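Local coordinates for ribonucleoside triphosphate reductase (Lactobacillus leichmannii, PDB 1L1L), which reduces ribonucleoside triphosphates to their 2'-deoxy counterparts as a monomeric, allosterically regulated class II enzyme that depends on adenosylcobalamin (coenzyme B12), at residues P149-F154 with G226-N231. Residues are numbered along the deposited sequence; the frame is centred on the assembly and turned at random.
Sequences PFSFLF and GWVLAN. Unlike the reference sequence in segment 149-154: Phe152 (reference Cys).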
ATOM      1  N   PRO A 149       6.351   9.364 -16.996  1.00 32.73           N
ATOM      2  CA  PRO A 149       6.210   8.301 -15.988  1.00 31.67           C
ATOM      3  C   PRO A 149       6.835   8.615 -14.639  1.00 31.50           C
ATOM      4  O   PRO A 149       6.358   8.143 -13.601  1.00 31.59           O
ATOM      5  CB  PRO A 149       6.860   7.091 -16.657  1.00 31.85           C
ATOM      6  CG  PRO A 149       7.905   7.726 -17.546  1.00 32.08           C
ATOM      7  CD  PRO A 149       7.143   8.888 -18.143  1.00 32.51           C
ATOM      8  N   PHE A 150       7.901   9.411 -14.646  1.00 30.38           N
ATOM      9  CA  PHE A 150       8.575   9.773 -13.407  1.00 30.31           C
ATOM     10  C   PHE A 150       7.755  10.816 -12.665  1.00 29.47           C
ATOM     11  O   PHE A 150       7.745  10.848 -11.428  1.00 28.94           O
ATOM     12  CB  PHE A 150       9.968  10.338 -13.694  1.00 31.28           C
ATOM     13  CG  PHE A 150      10.876   9.377 -14.403  1.00 31.80           C
ATOM     14  CD1 PHE A 150      11.510   8.354 -13.700  1.00 32.10           C
ATOM     15  CD2 PHE A 150      11.074   9.477 -15.772  1.00 31.61           C
ATOM     16  CE1 PHE A 150      12.334   7.438 -14.354  1.00 33.10           C
ATOM     17  CE2 PHE A 150      11.897   8.562 -16.442  1.00 33.42           C
ATOM     18  CZ  PHE A 150      12.526   7.541 -15.732  1.00 32.96           C
ATOM     19  N   SER A 151       7.092  11.680 -13.430  1.00 28.22           N
ATOM     20  CA  SER A 151       6.259  12.721 -12.837  1.00 27.10           C
ATOM     21  C   SER A 151       5.052  12.074 -12.170  1.00 26.41           C
ATOM     22  O   SER A 151       4.620  12.510 -11.093  1.00 25.41           O
ATOM     23  CB  SER A 151       5.787  13.709 -13.905  1.00 27.38           C
ATOM     24  OG  SER A 151       6.876  14.470 -14.397  1.00 25.25           O
ATOM     25  N   PHE A 152       4.508  11.052 -12.830  1.00 25.78           N
ATOM     26  CA  PHE A 152       3.348  10.326 -12.317  1.00 25.72           C
ATOM     27  C   PHE A 152       3.734   9.681 -10.993  1.00 25.81           C
ATOM     28  O   PHE A 152       3.049   9.841  -9.976  1.00 23.44           O
ATOM     29  CB  PHE A 152       2.915   9.237 -13.301  1.00 25.79           C
ATOM     30  CG  PHE A 152       1.725   8.451 -12.833  1.00 27.80           C
ATOM     31  CD1 PHE A 152       0.430   8.937 -13.036  1.00 28.38           C
ATOM     32  CD2 PHE A 152       1.892   7.277 -12.105  1.00 25.87           C
ATOM     33  CE1 PHE A 152      -0.676   8.266 -12.516  1.00 28.34           C
ATOM     34  CE2 PHE A 152       0.791   6.602 -11.578  1.00 26.99           C
ATOM     35  CZ  PHE A 152      -0.492   7.097 -11.782  1.00 26.87           C
ATOM     36  N   LEU A 153       4.839   8.937 -11.008  1.00 24.10           N
ATOM     37  CA  LEU A 153       5.307   8.282  -9.794  1.00 24.61           C
ATOM     38  C   LEU A 153       5.585   9.289  -8.672  1.00 24.08           C
ATOM     39  O   LEU A 153       5.161   9.085  -7.527  1.00 24.13           O
ATOM     40  CB  LEU A 153       6.568   7.466 -10.095  1.00 25.75           C
ATOM     41  CG  LEU A 153       7.268   6.804  -8.909  1.00 25.39           C
ATOM     42  CD1 LEU A 153       7.582   5.372  -9.243  1.00 28.20           C
ATOM     43  CD2 LEU A 153       8.528   7.568  -8.585  1.00 27.35           C
ATOM     44  N   PHE A 154       6.296  10.369  -9.003  1.00 22.58           N
ATOM     45  CA  PHE A 154       6.658  11.424  -8.055  1.00 22.50           C
ATOM     46  C   PHE A 154       5.388  12.010  -7.409  1.00 22.51           C
ATOM     47  O   PHE A 154       5.297  12.179  -6.191  1.00 22.27           O
ATOM     48  CB  PHE A 154       7.414  12.528  -8.816  1.00 21.86           C
ATOM     49  CG  PHE A 154       8.194  13.494  -7.942  1.00 21.94           C
ATOM     50  CD1 PHE A 154       8.291  13.327  -6.566  1.00 20.93           C
ATOM     51  CD2 PHE A 154       8.861  14.571  -8.530  1.00 21.58           C
ATOM     52  CE1 PHE A 154       9.033  14.210  -5.785  1.00 20.39           C
ATOM     53  CE2 PHE A 154       9.607  15.460  -7.763  1.00 20.27           C
ATOM     54  CZ  PHE A 154       9.696  15.282  -6.382  1.00 20.82           C
ATOM     55  N   GLY A 226       5.037  22.034  -7.965  1.00 33.91           N
ATOM     56  CA  GLY A 226       6.283  22.735  -8.222  1.00 32.33           C
ATOM     57  C   GLY A 226       7.444  21.755  -8.233  1.00 32.33           C
ATOM     58  O   GLY A 226       8.332  21.845  -9.079  1.00 31.52           O
ATOM     59  N   TRP A 227       7.419  20.819  -7.286  1.00 31.62           N
ATOM     60  CA  TRP A 227       8.450  19.790  -7.141  1.00 30.40           C
ATOM     61  C   TRP A 227       8.479  18.863  -8.346  1.00 30.86           C
ATOM     62  O   TRP A 227       9.555  18.554  -8.877  1.00 30.45           O
ATOM     63  CB  TRP A 227       8.194  18.956  -5.875  1.00 29.67           C
ATOM     64  CG  TRP A 227       8.620  19.609  -4.587  1.00 27.98           C
ATOM     65  CD1 TRP A 227       8.448  20.914  -4.230  1.00 28.29           C
ATOM     66  CD2 TRP A 227       9.262  18.971  -3.476  1.00 28.37           C
ATOM     67  NE1 TRP A 227       8.943  21.131  -2.972  1.00 27.28           N
ATOM     68  CE2 TRP A 227       9.446  19.955  -2.482  1.00 27.84           C
ATOM     69  CE3 TRP A 227       9.699  17.660  -3.224  1.00 27.78           C
ATOM     70  CZ2 TRP A 227      10.047  19.671  -1.252  1.00 28.22           C
ATOM     71  CZ3 TRP A 227      10.298  17.376  -2.004  1.00 27.43           C
ATOM     72  CH2 TRP A 227      10.466  18.378  -1.032  1.00 28.13           C
ATOM     73  N   VAL A 228       7.299  18.415  -8.767  1.00 29.80           N
ATOM     74  CA  VAL A 228       7.164  17.523  -9.913  1.00 29.38           C
ATOM     75  C   VAL A 228       7.649  18.185 -11.210  1.00 30.50           C
ATOM     76  O   VAL A 228       8.466  17.613 -11.934  1.00 30.17           O
ATOM     77  CB  VAL A 228       5.692  17.066 -10.108  1.00 28.90           C
ATOM     78  CG1 VAL A 228       5.566  16.230 -11.386  1.00 26.27           C
ATOM     79  CG2 VAL A 228       5.236  16.240  -8.892  1.00 27.60           C
ATOM     80  N   LEU A 229       7.145  19.385 -11.491  1.00 29.99           N
ATOM     81  CA  LEU A 229       7.527  20.120 -12.697  1.00 30.99           C
ATOM     82  C   LEU A 229       9.035  20.398 -12.773  1.00 30.76           C
ATOM     83  O   LEU A 229       9.614  20.399 -13.864  1.00 31.03           O
ATOM     84  CB  LEU A 229       6.741  21.441 -12.780  1.00 30.32           C
ATOM     85  CG  LEU A 229       5.222  21.297 -12.932  1.00 30.58           C
ATOM     86  CD1 LEU A 229       4.560  22.663 -12.950  1.00 30.26           C
ATOM     87  CD2 LEU A 229       4.903  20.530 -14.201  1.00 30.39           C
ATOM     88  N   ALA A 230       9.664  20.619 -11.619  1.00 30.48           N
ATOM     89  CA  ALA A 230      11.100  20.900 -11.566  1.00 30.75           C
ATOM     90  C   ALA A 230      11.938  19.666 -11.921  1.00 31.45           C
ATOM     91  O   ALA A 230      13.021  19.774 -12.515  1.00 31.48           O
ATOM     92  CB  ALA A 230      11.472  21.395 -10.198  1.00 29.56           C
ATOM     93  N   ASN A 231      11.450  18.494 -11.540  1.00 30.50           N
ATOM     94  CA  ASN A 231      12.162  17.263 -11.853  1.00 31.04           C
ATOM     95  C   ASN A 231      11.860  16.937 -13.312  1.00 31.51           C
ATOM     96  O   ASN A 231      12.714  16.410 -14.031  1.00 31.37           O
ATOM     97  CB  ASN A 231      11.695  16.122 -10.940  1.00 29.89           C
ATOM     98  CG  ASN A 231      12.377  14.803 -11.256  1.00 30.35           C
ATOM     99  OD1 ASN A 231      13.599  14.679 -11.151  1.00 30.71           O
ATOM    100  ND2 ASN A 231      11.588  13.809 -11.645  1.00 30.24           N
TER
HETATM  101  O   HOH W   1       8.930  14.822 -12.218  1.00 31.01           O
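Phe154 reaches across from helix 148-158 and sets its ring obliquely against the backbone of Trp227 and Val228 in helix 224-236. CB points toward that helix, and with CG anti to the backbone N (chi1 -164°) the ring, the main apolar element of this interface, is carried on to both residues. Its CD2 lies 3.7 Å from Val228 CA, and CE2 approaches Trp227 O at 3.3 Å, a van der Waals contact. CZ meets the indole at its edge, in the indole plane, 4.0 Å from Trp227 CE3, the two side chains crossing at about a right angle. Asn231 CB adds a further apolar touch to the same ring. Val228 divides its branches: CG2 slides alongside Phe154, while CG1 packs 3.6 Å from Ser151 CB where the helices come nearest.

The polar contact is indirect. One water, lying at the edge of the Phe154 ring in its plane, is held by three groups: it donates to Val228 O at 2.8 Å, accepts from Asn231 ND2 at 2.9 Å and bonds Ser151 OG. Ser151 OG also bonds Tyr129 OH and Ser147 O, which probably steady the hydroxyl.

Met280 of helix 275-289 and Ile308 of helix 298-313 both touch Phe154 and Asn231. The segment axes run roughly antiparallel (156°), 9.5 Å apart at their closest. The pair illustrates how one water can join two helices by hydrogen bonds while an aromatic side chain fills the apolar part of the interface: a water-bridged antiparallel helix pair, packing a helix of the B12-dependent reductase insertion region against one that precedes strand 162-166 of the alpha-beta barrel.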